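Local coordinates for putative calcium binding protein (Streptomyces coelicolor, PDB 3AKB) that binds calcium ions in EF-hand helix-loop-helix motifs and is thought to serve calcium-mediated regulation in its bacterium, at residues T12-Q15 with D16-H20; I63-D67 with G68-I72; A140-T143 with D144-K148; A114-V117 with A118-A121. The protein carries 2 engineered substitutions. All blocks are in the same frame, centred on the assembly; numbering follows the deposited sequence.

Contact 1. Residues T12-Q15 with D16-H20; sequences TFDQ and DGNGH. With CA (calcium ion), chain E; CA (calcium ion), chain H.
The carboxylate of Asp-14 meets the following turn with both its oxygens: OD1 binds a calcium ion at 2.3 Å, while OD2 takes the N-H of Gly-19 on its syn side, 28° out of the carboxylate plane, with Asp-14 OD2 and Gly-19 N 2.8 Å apart. The imidazole of His-20 has Asn-18 OD1 over the centre of one face, and at its edge NE2 reaches a second calcium ion; that bond, 2.0 Å from His-20 NE2 to the metal, is short for calcium and its detail is doubtful. CG of Asp-14 lies anti to the backbone N (chi1 -177°), which swings the acid forward into the loop. There Asp-16 OD1 and Asn-18 OD1, each 2.4 Å from the first calcium, join it with the backbone O of His-20 and water 1, itself steered by a bond to Asp-16 OD2. Short side chains ending in oxygen suit these places because they reach inward without bulk. Asp-16 OD1 also accepts from Asn-18 N, forming an Asx turn. Gly-17 and Gly-19 take positive phi, and Gly-17 N closes a type I turn onto Asp-14 O at 2.9 Å. Asp-25, from helix 23-37, completes the first site. This EF-hand loop thus leaves the end of helix 2-13 and leads into the strand 20-21, while Gln-15 packs on Ala-29 of helix 23-37.

Contact 2. Residues I63-D67 with G68-I72; sequences IADRD and GDQRI. With CA (calcium ion), chain F.
From Asp-65 to Gly-68 the backbone makes a type I turn, closed by a weak bond from Gly-68 N to Asp-65 O, and the chain then curls back until the CA atoms of Asp-65 and Ile-72 are 5.2 Å apart. Asp-65 OD1 binds the calcium ion, and its OD2 accepts from Gln-70 N at 2.8 Å on the syn side, though 31° out of the carboxylate plane, tying it to the loop's far arm. Asp-67 and Asp-69 each offer OD1 to the metal at 2.3 Å, their carboxylate planes turned 70° apart. Their OD2 atoms, 3.9 Å from each other, would probably repel, a cost that the calcium and its ligand water 2, which donates to both, are likely to offset. Arg-71 contributes its backbone O, while its NH2 forms a salt bridge with Asp-69 OD2. Gln-70 adopts the positive phi that glycine often supplies in such loops. Where the chain returns past the helix end, Ala-64 CB touches Ile-72 CG2 at 3.7 Å. Glu-76 of helix 74-87 completes the site. The EF-hand loop joins helix 44-64, on whose Trp-57 and Leu-60 Ile-72 packs, to strand 72-73, and the Ile-72 backbone bonds to Ile-21 of strand 20-21.

Contact 3. Residues A140-T143 with D144-K148; sequences ALDT and DGDGK. With CA (calcium ion), chain I; CA (calcium ion), chain B.
Three aspartates converge on one calcium ion, each from its own direction: Asp-142 from the end of the helix, Asp-144 and Asp-146 from the turn beyond it. The carboxylate planes of Asp-142 and Asp-146 lie within about 18° of each other, whereas that of Asp-144 stands at about 90° to Asp-142; their OD1 atoms, 3.0 to 3.2 Å from one another, sit this close because all three bind the calcium. Asp-142 OD1 binds it at 2.4 Å and Asp-144 OD1 at 2.3 Å; Asp-146 OD1 is farther from the ion, at 2.6 Å. The extended first torsion of Asp-142 (chi1 -176°) carries the carboxylate to the loop, where OD2 accepts from Gly-147 N at 2.8 Å, holding the group against rotation. Asp-146 OD1 doubles as the acceptor of an Asx turn from Lys-148 N. Lysine is tolerated because the metal takes its backbone O, not its side chain. On the outer side, OD2 of Asp-144 and OD2 of Asp-146 reach toward a second calcium ion; both bonds are too short for calcium and that site is doubtful in detail. Gly-145 and Gly-147 allow the positive phi that two sharp bends require, and Gly-145 N closes a type I turn onto Asp-142 O. With Glu-153 of helix 151-161 completing the first sphere, this is the calcium loop of an EF-hand.

Contact 4. Residues A114-V117 with A118-A121; sequences AVTV and ADTA. With CA (calcium ion), chain C.
Thr-116 and Asp-119 meet at the N-terminus of the exiting helix of an EF-hand, where the calcium loop hands over to helix 117-126. Thr-116 is the N-cap: its OG1 accepts from Asp-119 N at 3.0 Å, satisfying an N-H that has no preceding helical turn to bond to. The hydroxyl sits between the backbone N and the carbonyl carbon (chi1 66°), the rotation that turns it over the first turn, and a small residue with an acceptor on CB is what the place asks for. In return the Asp-119 carboxylate approaches the cap through water 5, which donates to OD2 and takes the N-H of Thr-116, a bridge where a capping box would have a direct bond. Asp-119, last in the loop, is not among the calcium ligands; its OD1 forms a salt bridge with Arg-122. Ala-114 O binds that ion at 2.3 Å, with Asp-108, Asp-110, Asp-112 and two waters. A carbonyl ligand makes no demand on the side chain, and alanine serves. Val-115 CG1 lies against Thr-120 OG1 at 3.6 Å, the two side chains crossing at about a right angle. Replacing Thr-120 by an alanine removes the hydroxyl, which would probably leave Thr-116 O with the backbone N-H alone of its two donors here and open a gap beside Val-115 CG1. As it stands, Thr-116 O accepts twice from Thr-120: from N at 2.9 Å, tilted 19° from the carbonyl plane, and from OG1 above that plane.

The four contacts fall into two pairs of calcium loops on opposite sides of the chain's centre. Contacts 1 and 2 have centres 14 Å apart and are joined by the antiparallel strands 20-21 and 72-73; His-20 NE2, at a second metal, also packs 3.7 Å from Arg-71 CD. Contacts 3 and 4 lie closer, centres 10 Å apart, and Gly-147 O and Val-117 N, 3.1 Å from each other, probably form a hydrogen bond that couples one loop to the helix start of the other. No atoms of the two pairs touch: the nearest approach, between contacts 1 and 4, is about 11 Å. This side-by-side pairing of loops is characteristic of EF-hand proteins.

Contact 1. Residues T12-Q15 with D16-H20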
loop_
_atom_site.group_PDB
_atom_site.type_symbol
_atom_site.label_atom_id
_atom_site.label_comp_id
_atom_site.label_asym_id
_atom_site.label_seq_id
_atom_site.Cartn_x
_atom_site.Cartn_y
_atom_site.Cartn_z
ATOM N N THR A 12 2.160 -8.156 2.681
ATOM C CA THR A 12 1.701 -6.776 2.693
ATOM C C THR A 12 0.390 -6.680 1.908
ATOM O O THR A 12 -0.532 -5.972 2.315
ATOM C CB THR A 12 2.760 -5.827 2.088
ATOM O OG1 THR A 12 3.944 -5.867 2.905
ATOM C CG2 THR A 12 2.221 -4.402 2.029
ATOM N N PHE A 13 0.275 -7.415 0.807
ATOM C CA PHE A 13 -0.963 -7.388 0.011
ATOM C C PHE A 13 -2.059 -8.280 0.613
ATOM O O PHE A 13 -3.247 -7.952 0.563
ATOM C CB PHE A 13 -0.697 -7.847 -1.430
ATOM C CG PHE A 13 0.029 -6.832 -2.292
ATOM C CD1 PHE A 13 -0.416 -5.513 -2.392
ATOM C CD2 PHE A 13 1.124 -7.236 -3.071
ATOM C CE1 PHE A 13 0.266 -4.590 -3.248
ATOM C CE2 PHE A 13 1.804 -6.325 -3.927
ATOM C CZ PHE A 13 1.367 -5.001 -4.006
ATOM N N ASP A 14 -1.634 -9.409 1.182
ATOM C CA ASP A 14 -2.565 -10.377 1.784
ATOM C C ASP A 14 -2.911 -9.934 3.194
ATOM O O ASP A 14 -2.561 -10.584 4.188
ATOM C CB ASP A 14 -1.960 -11.784 1.758
ATOM C CG ASP A 14 -2.913 -12.828 2.289
ATOM O OD1 ASP A 14 -4.148 -12.584 2.252
ATOM O OD2 ASP A 14 -2.431 -13.907 2.756
ATOM N N GLN A 15 -3.671 -8.838 3.257
ATOM C CA GLN A 15 -3.995 -8.171 4.505
ATOM C C GLN A 15 -4.714 -9.053 5.515
ATOM O O GLN A 15 -4.467 -8.916 6.719
ATOM C CB GLN A 15 -4.775 -6.887 4.212
ATOM C CG GLN A 15 -3.885 -5.774 3.645
ATOM C CD GLN A 15 -3.083 -5.067 4.729
ATOM O OE1 GLN A 15 -3.648 -4.656 5.744
ATOM N NE2 GLN A 15 -1.790 -4.894 4.518
ATOM N N ASP A 16 -5.578 -9.970 5.047
ATOM C CA ASP A 16 -6.297 -10.857 5.967
ATOM C C ASP A 16 -5.576 -12.188 6.247
ATOM O O ASP A 16 -6.047 -13.023 7.042
ATOM C CB ASP A 16 -7.762 -11.033 5.530
ATOM C CG ASP A 16 -7.912 -11.858 4.269
ATOM O OD1 ASP A 16 -6.956 -12.527 3.817
ATOM O OD2 ASP A 16 -9.052 -11.847 3.751
ATOM N N GLY A 17 -4.420 -12.364 5.625
ATOM C CA GLY A 17 -3.522 -13.480 5.922
ATOM C C GLY A 17 -3.934 -14.846 5.427
ATOM O O GLY A 17 -3.347 -15.857 5.839
ATOM N N ASN A 18 -4.934 -14.905 4.546
ATOM C CA ASN A 18 -5.517 -16.201 4.196
ATOM C C ASN A 18 -4.869 -16.902 2.979
ATOM O O ASN A 18 -5.369 -17.923 2.480
ATOM C CB ASN A 18 -7.024 -16.040 4.040
ATOM C CG ASN A 18 -7.397 -15.338 2.759
ATOM O OD1 ASN A 18 -6.548 -14.828 2.016
ATOM N ND2 ASN A 18 -8.679 -15.356 2.453
ATOM N N GLY A 19 -3.746 -16.362 2.516
ATOM C CA GLY A 19 -2.925 -17.029 1.496
ATOM C C GLY A 19 -3.206 -16.700 0.051
ATOM O O GLY A 19 -2.536 -17.193 -0.865
ATOM N N HIS A 20 -4.214 -15.853 -0.181
ATOM C CA HIS A 20 -4.432 -15.351 -1.517
ATOM C C HIS A 20 -4.894 -13.913 -1.421
ATOM O O HIS A 20 -5.488 -13.530 -0.421
ATOM C CB HIS A 20 -5.440 -16.230 -2.291
ATOM C CG HIS A 20 -6.833 -16.226 -1.735
ATOM N ND1 HIS A 20 -7.326 -17.251 -0.954
ATOM C CD2 HIS A 20 -7.859 -15.357 -1.909
ATOM C CE1 HIS A 20 -8.583 -16.988 -0.626
ATOM N NE2 HIS A 20 -8.938 -15.856 -1.215
HETATM CA CA CA E . -6.303 -12.486 1.534
HETATM CA CA CA H . -10.747 -15.073 -1.052
HETATM O O HOH W 1 -8.639 -12.561 1.204
#

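Contact 2. Residues I63-D67 with G68-I72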
loop_
_atom_site.group_PDB
_atom_site.type_symbol
_atom_site.label_atom_id
_atom_site.label_comp_id
_atom_site.label_asym_id
_atom_site.label_seq_id
_atom_site.Cartn_x
_atom_site.Cartn_y
_atom_site.Cartn_z
ATOM N N ILE A 63 -1.512 -7.756 -13.469
ATOM C CA ILE A 63 -0.159 -8.311 -13.550
ATOM C C ILE A 63 -0.101 -9.789 -13.147
ATOM O O ILE A 63 0.573 -10.582 -13.809
ATOM C CB ILE A 63 0.818 -7.495 -12.669
ATOM C CG1 ILE A 63 1.092 -6.138 -13.330
ATOM C CG2 ILE A 63 2.108 -8.276 -12.384
ATOM C CD1 ILE A 63 1.409 -4.996 -12.341
ATOM N N ALA A 64 -0.821 -10.153 -12.087
ATOM C CA ALA A 64 -0.593 -11.414 -11.354
ATOM C C ALA A 64 -1.683 -12.479 -11.454
ATOM O O ALA A 64 -1.392 -13.674 -11.277
ATOM C CB ALA A 64 -0.324 -11.113 -9.877
ATOM N N ASP A 65 -2.916 -12.070 -11.728
ATOM C CA ASP A 65 -4.038 -13.009 -11.725
ATOM C C ASP A 65 -4.147 -13.672 -13.087
ATOM O O ASP A 65 -4.999 -13.310 -13.891
ATOM C CB ASP A 65 -5.364 -12.314 -11.360
ATOM C CG ASP A 65 -6.538 -13.266 -11.334
ATOM O OD1 ASP A 65 -6.332 -14.463 -11.107
ATOM O OD2 ASP A 65 -7.680 -12.810 -11.534
ATOM N N ARG A 66 -3.312 -14.673 -13.322
ATOM C CA ARG A 66 -3.186 -15.217 -14.675
ATOM C C ARG A 66 -4.283 -16.213 -15.093
ATOM O O ARG A 66 -4.471 -16.438 -16.292
ATOM C CB ARG A 66 -1.762 -15.714 -14.956
ATOM C CG ARG A 66 -0.739 -14.573 -15.199
ATOM C CD ARG A 66 -1.148 -13.657 -16.377
ATOM N NE ARG A 66 -0.644 -12.284 -16.235
ATOM C CZ ARG A 66 0.180 -11.685 -17.096
ATOM N NH1 ARG A 66 0.592 -12.322 -18.192
ATOM N NH2 ARG A 66 0.579 -10.439 -16.873
ATOM N N ASP A 67 -5.033 -16.755 -14.131
ATOM C CA ASP A 67 -6.159 -17.639 -14.447
ATOM C C ASP A 67 -7.533 -16.953 -14.331
ATOM O O ASP A 67 -8.574 -17.599 -14.516
ATOM C CB ASP A 67 -6.089 -18.954 -13.647
ATOM C CG ASP A 67 -6.298 -18.759 -12.158
ATOM O OD1 ASP A 67 -6.456 -17.596 -11.726
ATOM O OD2 ASP A 67 -6.304 -19.762 -11.406
ATOM N N GLY A 68 -7.516 -15.653 -14.044
ATOM C CA GLY A 68 -8.718 -14.808 -14.138
ATOM C C GLY A 68 -9.793 -14.990 -13.080
ATOM O O GLY A 68 -10.882 -14.425 -13.204
ATOM N N ASP A 69 -9.501 -15.754 -12.033
ATOM C CA ASP A 69 -10.489 -16.062 -11.016
ATOM C C ASP A 69 -10.576 -14.985 -9.937
ATOM O O ASP A 69 -11.312 -15.148 -8.974
ATOM C CB ASP A 69 -10.259 -17.451 -10.406
ATOM C CG ASP A 69 -9.017 -17.531 -9.519
ATOM O OD1 ASP A 69 -8.147 -16.610 -9.557
ATOM O OD2 ASP A 69 -8.916 -18.533 -8.762
ATOM N N GLN A 70 -9.821 -13.891 -10.104
ATOM C CA GLN A 70 -9.896 -12.739 -9.184
ATOM C C GLN A 70 -9.482 -13.077 -7.740
ATOM O O GLN A 70 -9.979 -12.507 -6.758
ATOM C CB GLN A 70 -11.283 -12.065 -9.307
ATOM C CG GLN A 70 -11.489 -11.460 -10.713
ATOM C CD GLN A 70 -12.915 -11.006 -11.001
ATOM O OE1 GLN A 70 -13.832 -11.219 -10.204
ATOM N NE2 GLN A 70 -13.097 -10.385 -12.163
ATOM N N ARG A 71 -8.579 -14.055 -7.642
ATOM C CA ARG A 71 -7.796 -14.379 -6.453
ATOM C C ARG A 71 -6.359 -14.469 -6.969
ATOM O O ARG A 71 -6.100 -15.057 -8.046
ATOM C CB ARG A 71 -8.190 -15.736 -5.844
ATOM C CG ARG A 71 -9.591 -15.798 -5.240
ATOM C CD ARG A 71 -9.846 -17.158 -4.609
ATOM N NE ARG A 71 -10.018 -18.146 -5.656
ATOM C CZ ARG A 71 -11.199 -18.530 -6.110
ATOM N NH1 ARG A 71 -12.300 -18.007 -5.576
ATOM N NH2 ARG A 71 -11.279 -19.435 -7.077
ATOM N N ILE A 72 -5.423 -13.861 -6.252
ATOM C CA ILE A 72 -4.010 -14.016 -6.605
ATOM C C ILE A 72 -3.377 -14.931 -5.571
ATOM O O ILE A 72 -3.248 -14.564 -4.403
ATOM C CB ILE A 72 -3.262 -12.668 -6.577
ATOM C CG1 ILE A 72 -3.924 -11.674 -7.542
ATOM C CG2 ILE A 72 -1.776 -12.878 -6.915
ATOM C CD1 ILE A 72 -3.487 -10.205 -7.321
HETATM CA CA CA F . -5.827 -16.456 -9.816
HETATM O O HOH W 2 -5.910 -18.677 -8.648
#

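Contact 3. Residues A140-T143 with D144-K148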
loop_
_atom_site.group_PDB
_atom_site.type_symbol
_atom_site.label_atom_id
_atom_site.label_comp_id
_atom_site.label_asym_id
_atom_site.label_seq_id
_atom_site.Cartn_x
_atom_site.Cartn_y
_atom_site.Cartn_z
ATOM N N ALA A 140 11.941 6.801 7.987
ATOM C CA ALA A 140 12.764 6.606 6.793
ATOM C C ALA A 140 12.129 7.213 5.561
ATOM O O ALA A 140 12.822 7.576 4.608
ATOM C CB ALA A 140 13.053 5.110 6.573
ATOM N N LEU A 141 10.801 7.325 5.571
ATOM C CA LEU A 141 10.092 7.963 4.463
ATOM C C LEU A 141 10.310 9.476 4.372
ATOM O O LEU A 141 10.094 10.069 3.306
ATOM C CB LEU A 141 8.594 7.650 4.561
ATOM C CG LEU A 141 8.233 6.207 4.184
ATOM C CD1 LEU A 141 6.788 5.944 4.506
ATOM C CD2 LEU A 141 8.521 5.969 2.717
ATOM N N ASP A 142 10.690 10.099 5.487
ATOM C CA ASP A 142 10.940 11.545 5.528
ATOM C C ASP A 142 12.358 11.819 5.050
ATOM O O ASP A 142 13.253 12.078 5.847
ATOM C CB ASP A 142 10.741 12.072 6.948
ATOM C CG ASP A 142 10.895 13.579 7.045
ATOM O OD1 ASP A 142 10.778 14.249 6.016
ATOM O OD2 ASP A 142 11.166 14.080 8.157
ATOM N N THR A 143 12.552 11.739 3.743
ATOM C CA THR A 143 13.910 11.774 3.182
ATOM C C THR A 143 14.556 13.150 3.210
ATOM O O THR A 143 15.778 13.256 3.072
ATOM C CB THR A 143 13.954 11.227 1.757
ATOM O OG1 THR A 143 12.991 11.921 0.963
ATOM C CG2 THR A 143 13.665 9.726 1.774
ATOM N N ASP A 144 13.764 14.196 3.429
ATOM C CA ASP A 144 14.324 15.550 3.520
ATOM C C ASP A 144 14.311 16.095 4.942
ATOM O O ASP A 144 14.780 17.201 5.203
ATOM C CB ASP A 144 13.679 16.523 2.501
ATOM C CG ASP A 144 12.180 16.740 2.724
ATOM O OD1 ASP A 144 11.590 16.142 3.652
ATOM O OD2 ASP A 144 11.579 17.529 1.965
ATOM N N GLY A 145 13.768 15.310 5.864
ATOM C CA GLY A 145 13.896 15.610 7.291
ATOM C C GLY A 145 13.076 16.771 7.854
ATOM O O GLY A 145 13.399 17.290 8.923
ATOM N N ASP A 146 12.029 17.194 7.139
ATOM C CA ASP A 146 11.178 18.316 7.575
ATOM C C ASP A 146 9.987 17.871 8.428
ATOM O O ASP A 146 9.136 18.692 8.808
ATOM C CB ASP A 146 10.694 19.160 6.382
ATOM C CG ASP A 146 10.008 18.338 5.293
ATOM O OD1 ASP A 146 9.547 17.207 5.577
ATOM O OD2 ASP A 146 9.932 18.814 4.129
ATOM N N GLY A 147 9.917 16.577 8.718
ATOM C CA GLY A 147 8.909 16.049 9.656
ATOM C C GLY A 147 7.596 15.711 8.976
ATOM O O GLY A 147 6.650 15.249 9.620
ATOM N N LYS A 148 7.549 15.945 7.671
ATOM C CA LYS A 148 6.348 15.705 6.894
ATOM C C LYS A 148 6.644 14.650 5.844
ATOM O O LYS A 148 7.746 14.603 5.315
ATOM C CB LYS A 148 5.886 16.994 6.222
ATOM C CG LYS A 148 5.367 18.040 7.216
ATOM C CD LYS A 148 6.262 19.248 7.344
ATOM C CE LYS A 148 5.573 20.332 8.186
ATOM N NZ LYS A 148 6.511 21.405 8.626
HETATM CA CA CA I . 9.575 15.085 4.112
HETATM CA CA CA B . 9.803 18.176 2.390
HETATM O O HOH W 3 7.230 18.087 2.439
HETATM O O HOH W 4 8.638 16.547 2.664
#

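Contact 4. Residues A114-V117 with A118-A121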
loop_
_atom_site.group_PDB
_atom_site.type_symbol
_atom_site.label_atom_id
_atom_site.label_comp_id
_atom_site.label_asym_id
_atom_site.label_seq_id
_atom_site.Cartn_x
_atom_site.Cartn_y
_atom_site.Cartn_z
ATOM N N ALA A 114 -0.464 18.419 4.341
ATOM C CA ALA A 114 0.736 17.749 4.791
ATOM C C ALA A 114 0.422 16.680 5.827
ATOM O O ALA A 114 -0.578 16.753 6.519
ATOM C CB ALA A 114 1.719 18.748 5.329
ATOM N N VAL A 115 1.288 15.678 5.912
ATOM C CA VAL A 115 1.081 14.556 6.819
ATOM C C VAL A 115 2.351 14.405 7.669
ATOM O O VAL A 115 3.463 14.421 7.137
ATOM C CB VAL A 115 0.822 13.250 6.031
ATOM C CG1 VAL A 115 0.756 12.051 6.955
ATOM C CG2 VAL A 115 -0.449 13.387 5.236
ATOM N N THR A 116 2.173 14.265 8.974
ATOM C CA THR A 116 3.330 14.070 9.859
ATOM C C THR A 116 3.920 12.659 9.767
ATOM O O THR A 116 3.248 11.699 9.388
ATOM C CB THR A 116 2.970 14.347 11.329
ATOM O OG1 THR A 116 2.032 13.363 11.769
ATOM C CG2 THR A 116 2.340 15.738 11.503
ATOM N N VAL A 117 5.180 12.532 10.177
ATOM C CA VAL A 117 5.780 11.212 10.382
ATOM C C VAL A 117 4.932 10.332 11.351
ATOM O O VAL A 117 4.705 9.133 11.094
ATOM C CB VAL A 117 7.243 11.374 10.894
ATOM C CG1 VAL A 117 7.801 10.033 11.392
ATOM C CG2 VAL A 117 8.124 11.899 9.780
ATOM N N ALA A 118 4.463 10.907 12.448
ATOM C CA ALA A 118 3.674 10.146 13.431
ATOM C C ALA A 118 2.391 9.579 12.794
ATOM O O ALA A 118 1.985 8.454 13.053
ATOM C CB ALA A 118 3.343 11.015 14.646
ATOM N N ASP A 119 1.750 10.381 11.943
ATOM C CA ASP A 119 0.515 9.923 11.301
ATOM C C ASP A 119 0.785 8.941 10.157
ATOM O O ASP A 119 -0.033 8.069 9.872
ATOM C CB ASP A 119 -0.328 11.128 10.871
ATOM C CG ASP A 119 -0.957 11.841 12.076
ATOM O OD1 ASP A 119 -1.152 11.162 13.124
ATOM O OD2 ASP A 119 -1.255 13.067 12.021
ATOM N N THR A 120 1.949 9.078 9.517
ATOM C CA THR A 120 2.412 8.074 8.580
ATOM C C THR A 120 2.575 6.716 9.274
ATOM O O THR A 120 2.164 5.686 8.719
ATOM C CB THR A 120 3.711 8.519 7.923
ATOM O OG1 THR A 120 3.438 9.733 7.216
ATOM C CG2 THR A 120 4.220 7.455 6.924
ATOM N N ALA A 121 3.158 6.707 10.470
ATOM C CA ALA A 121 3.270 5.473 11.240
ATOM C C ALA A 121 1.903 4.837 11.530
ATOM O O ALA A 121 1.737 3.607 11.416
ATOM C CB ALA A 121 4.071 5.716 12.533
HETATM CA CA CA C . -1.659 18.145 7.947
HETATM O O HOH W 5 -0.696 14.223 9.667
HETATM O O HOH W 6 0.166 18.821 9.253
HETATM O O HOH W 7 -2.019 16.683 9.705
#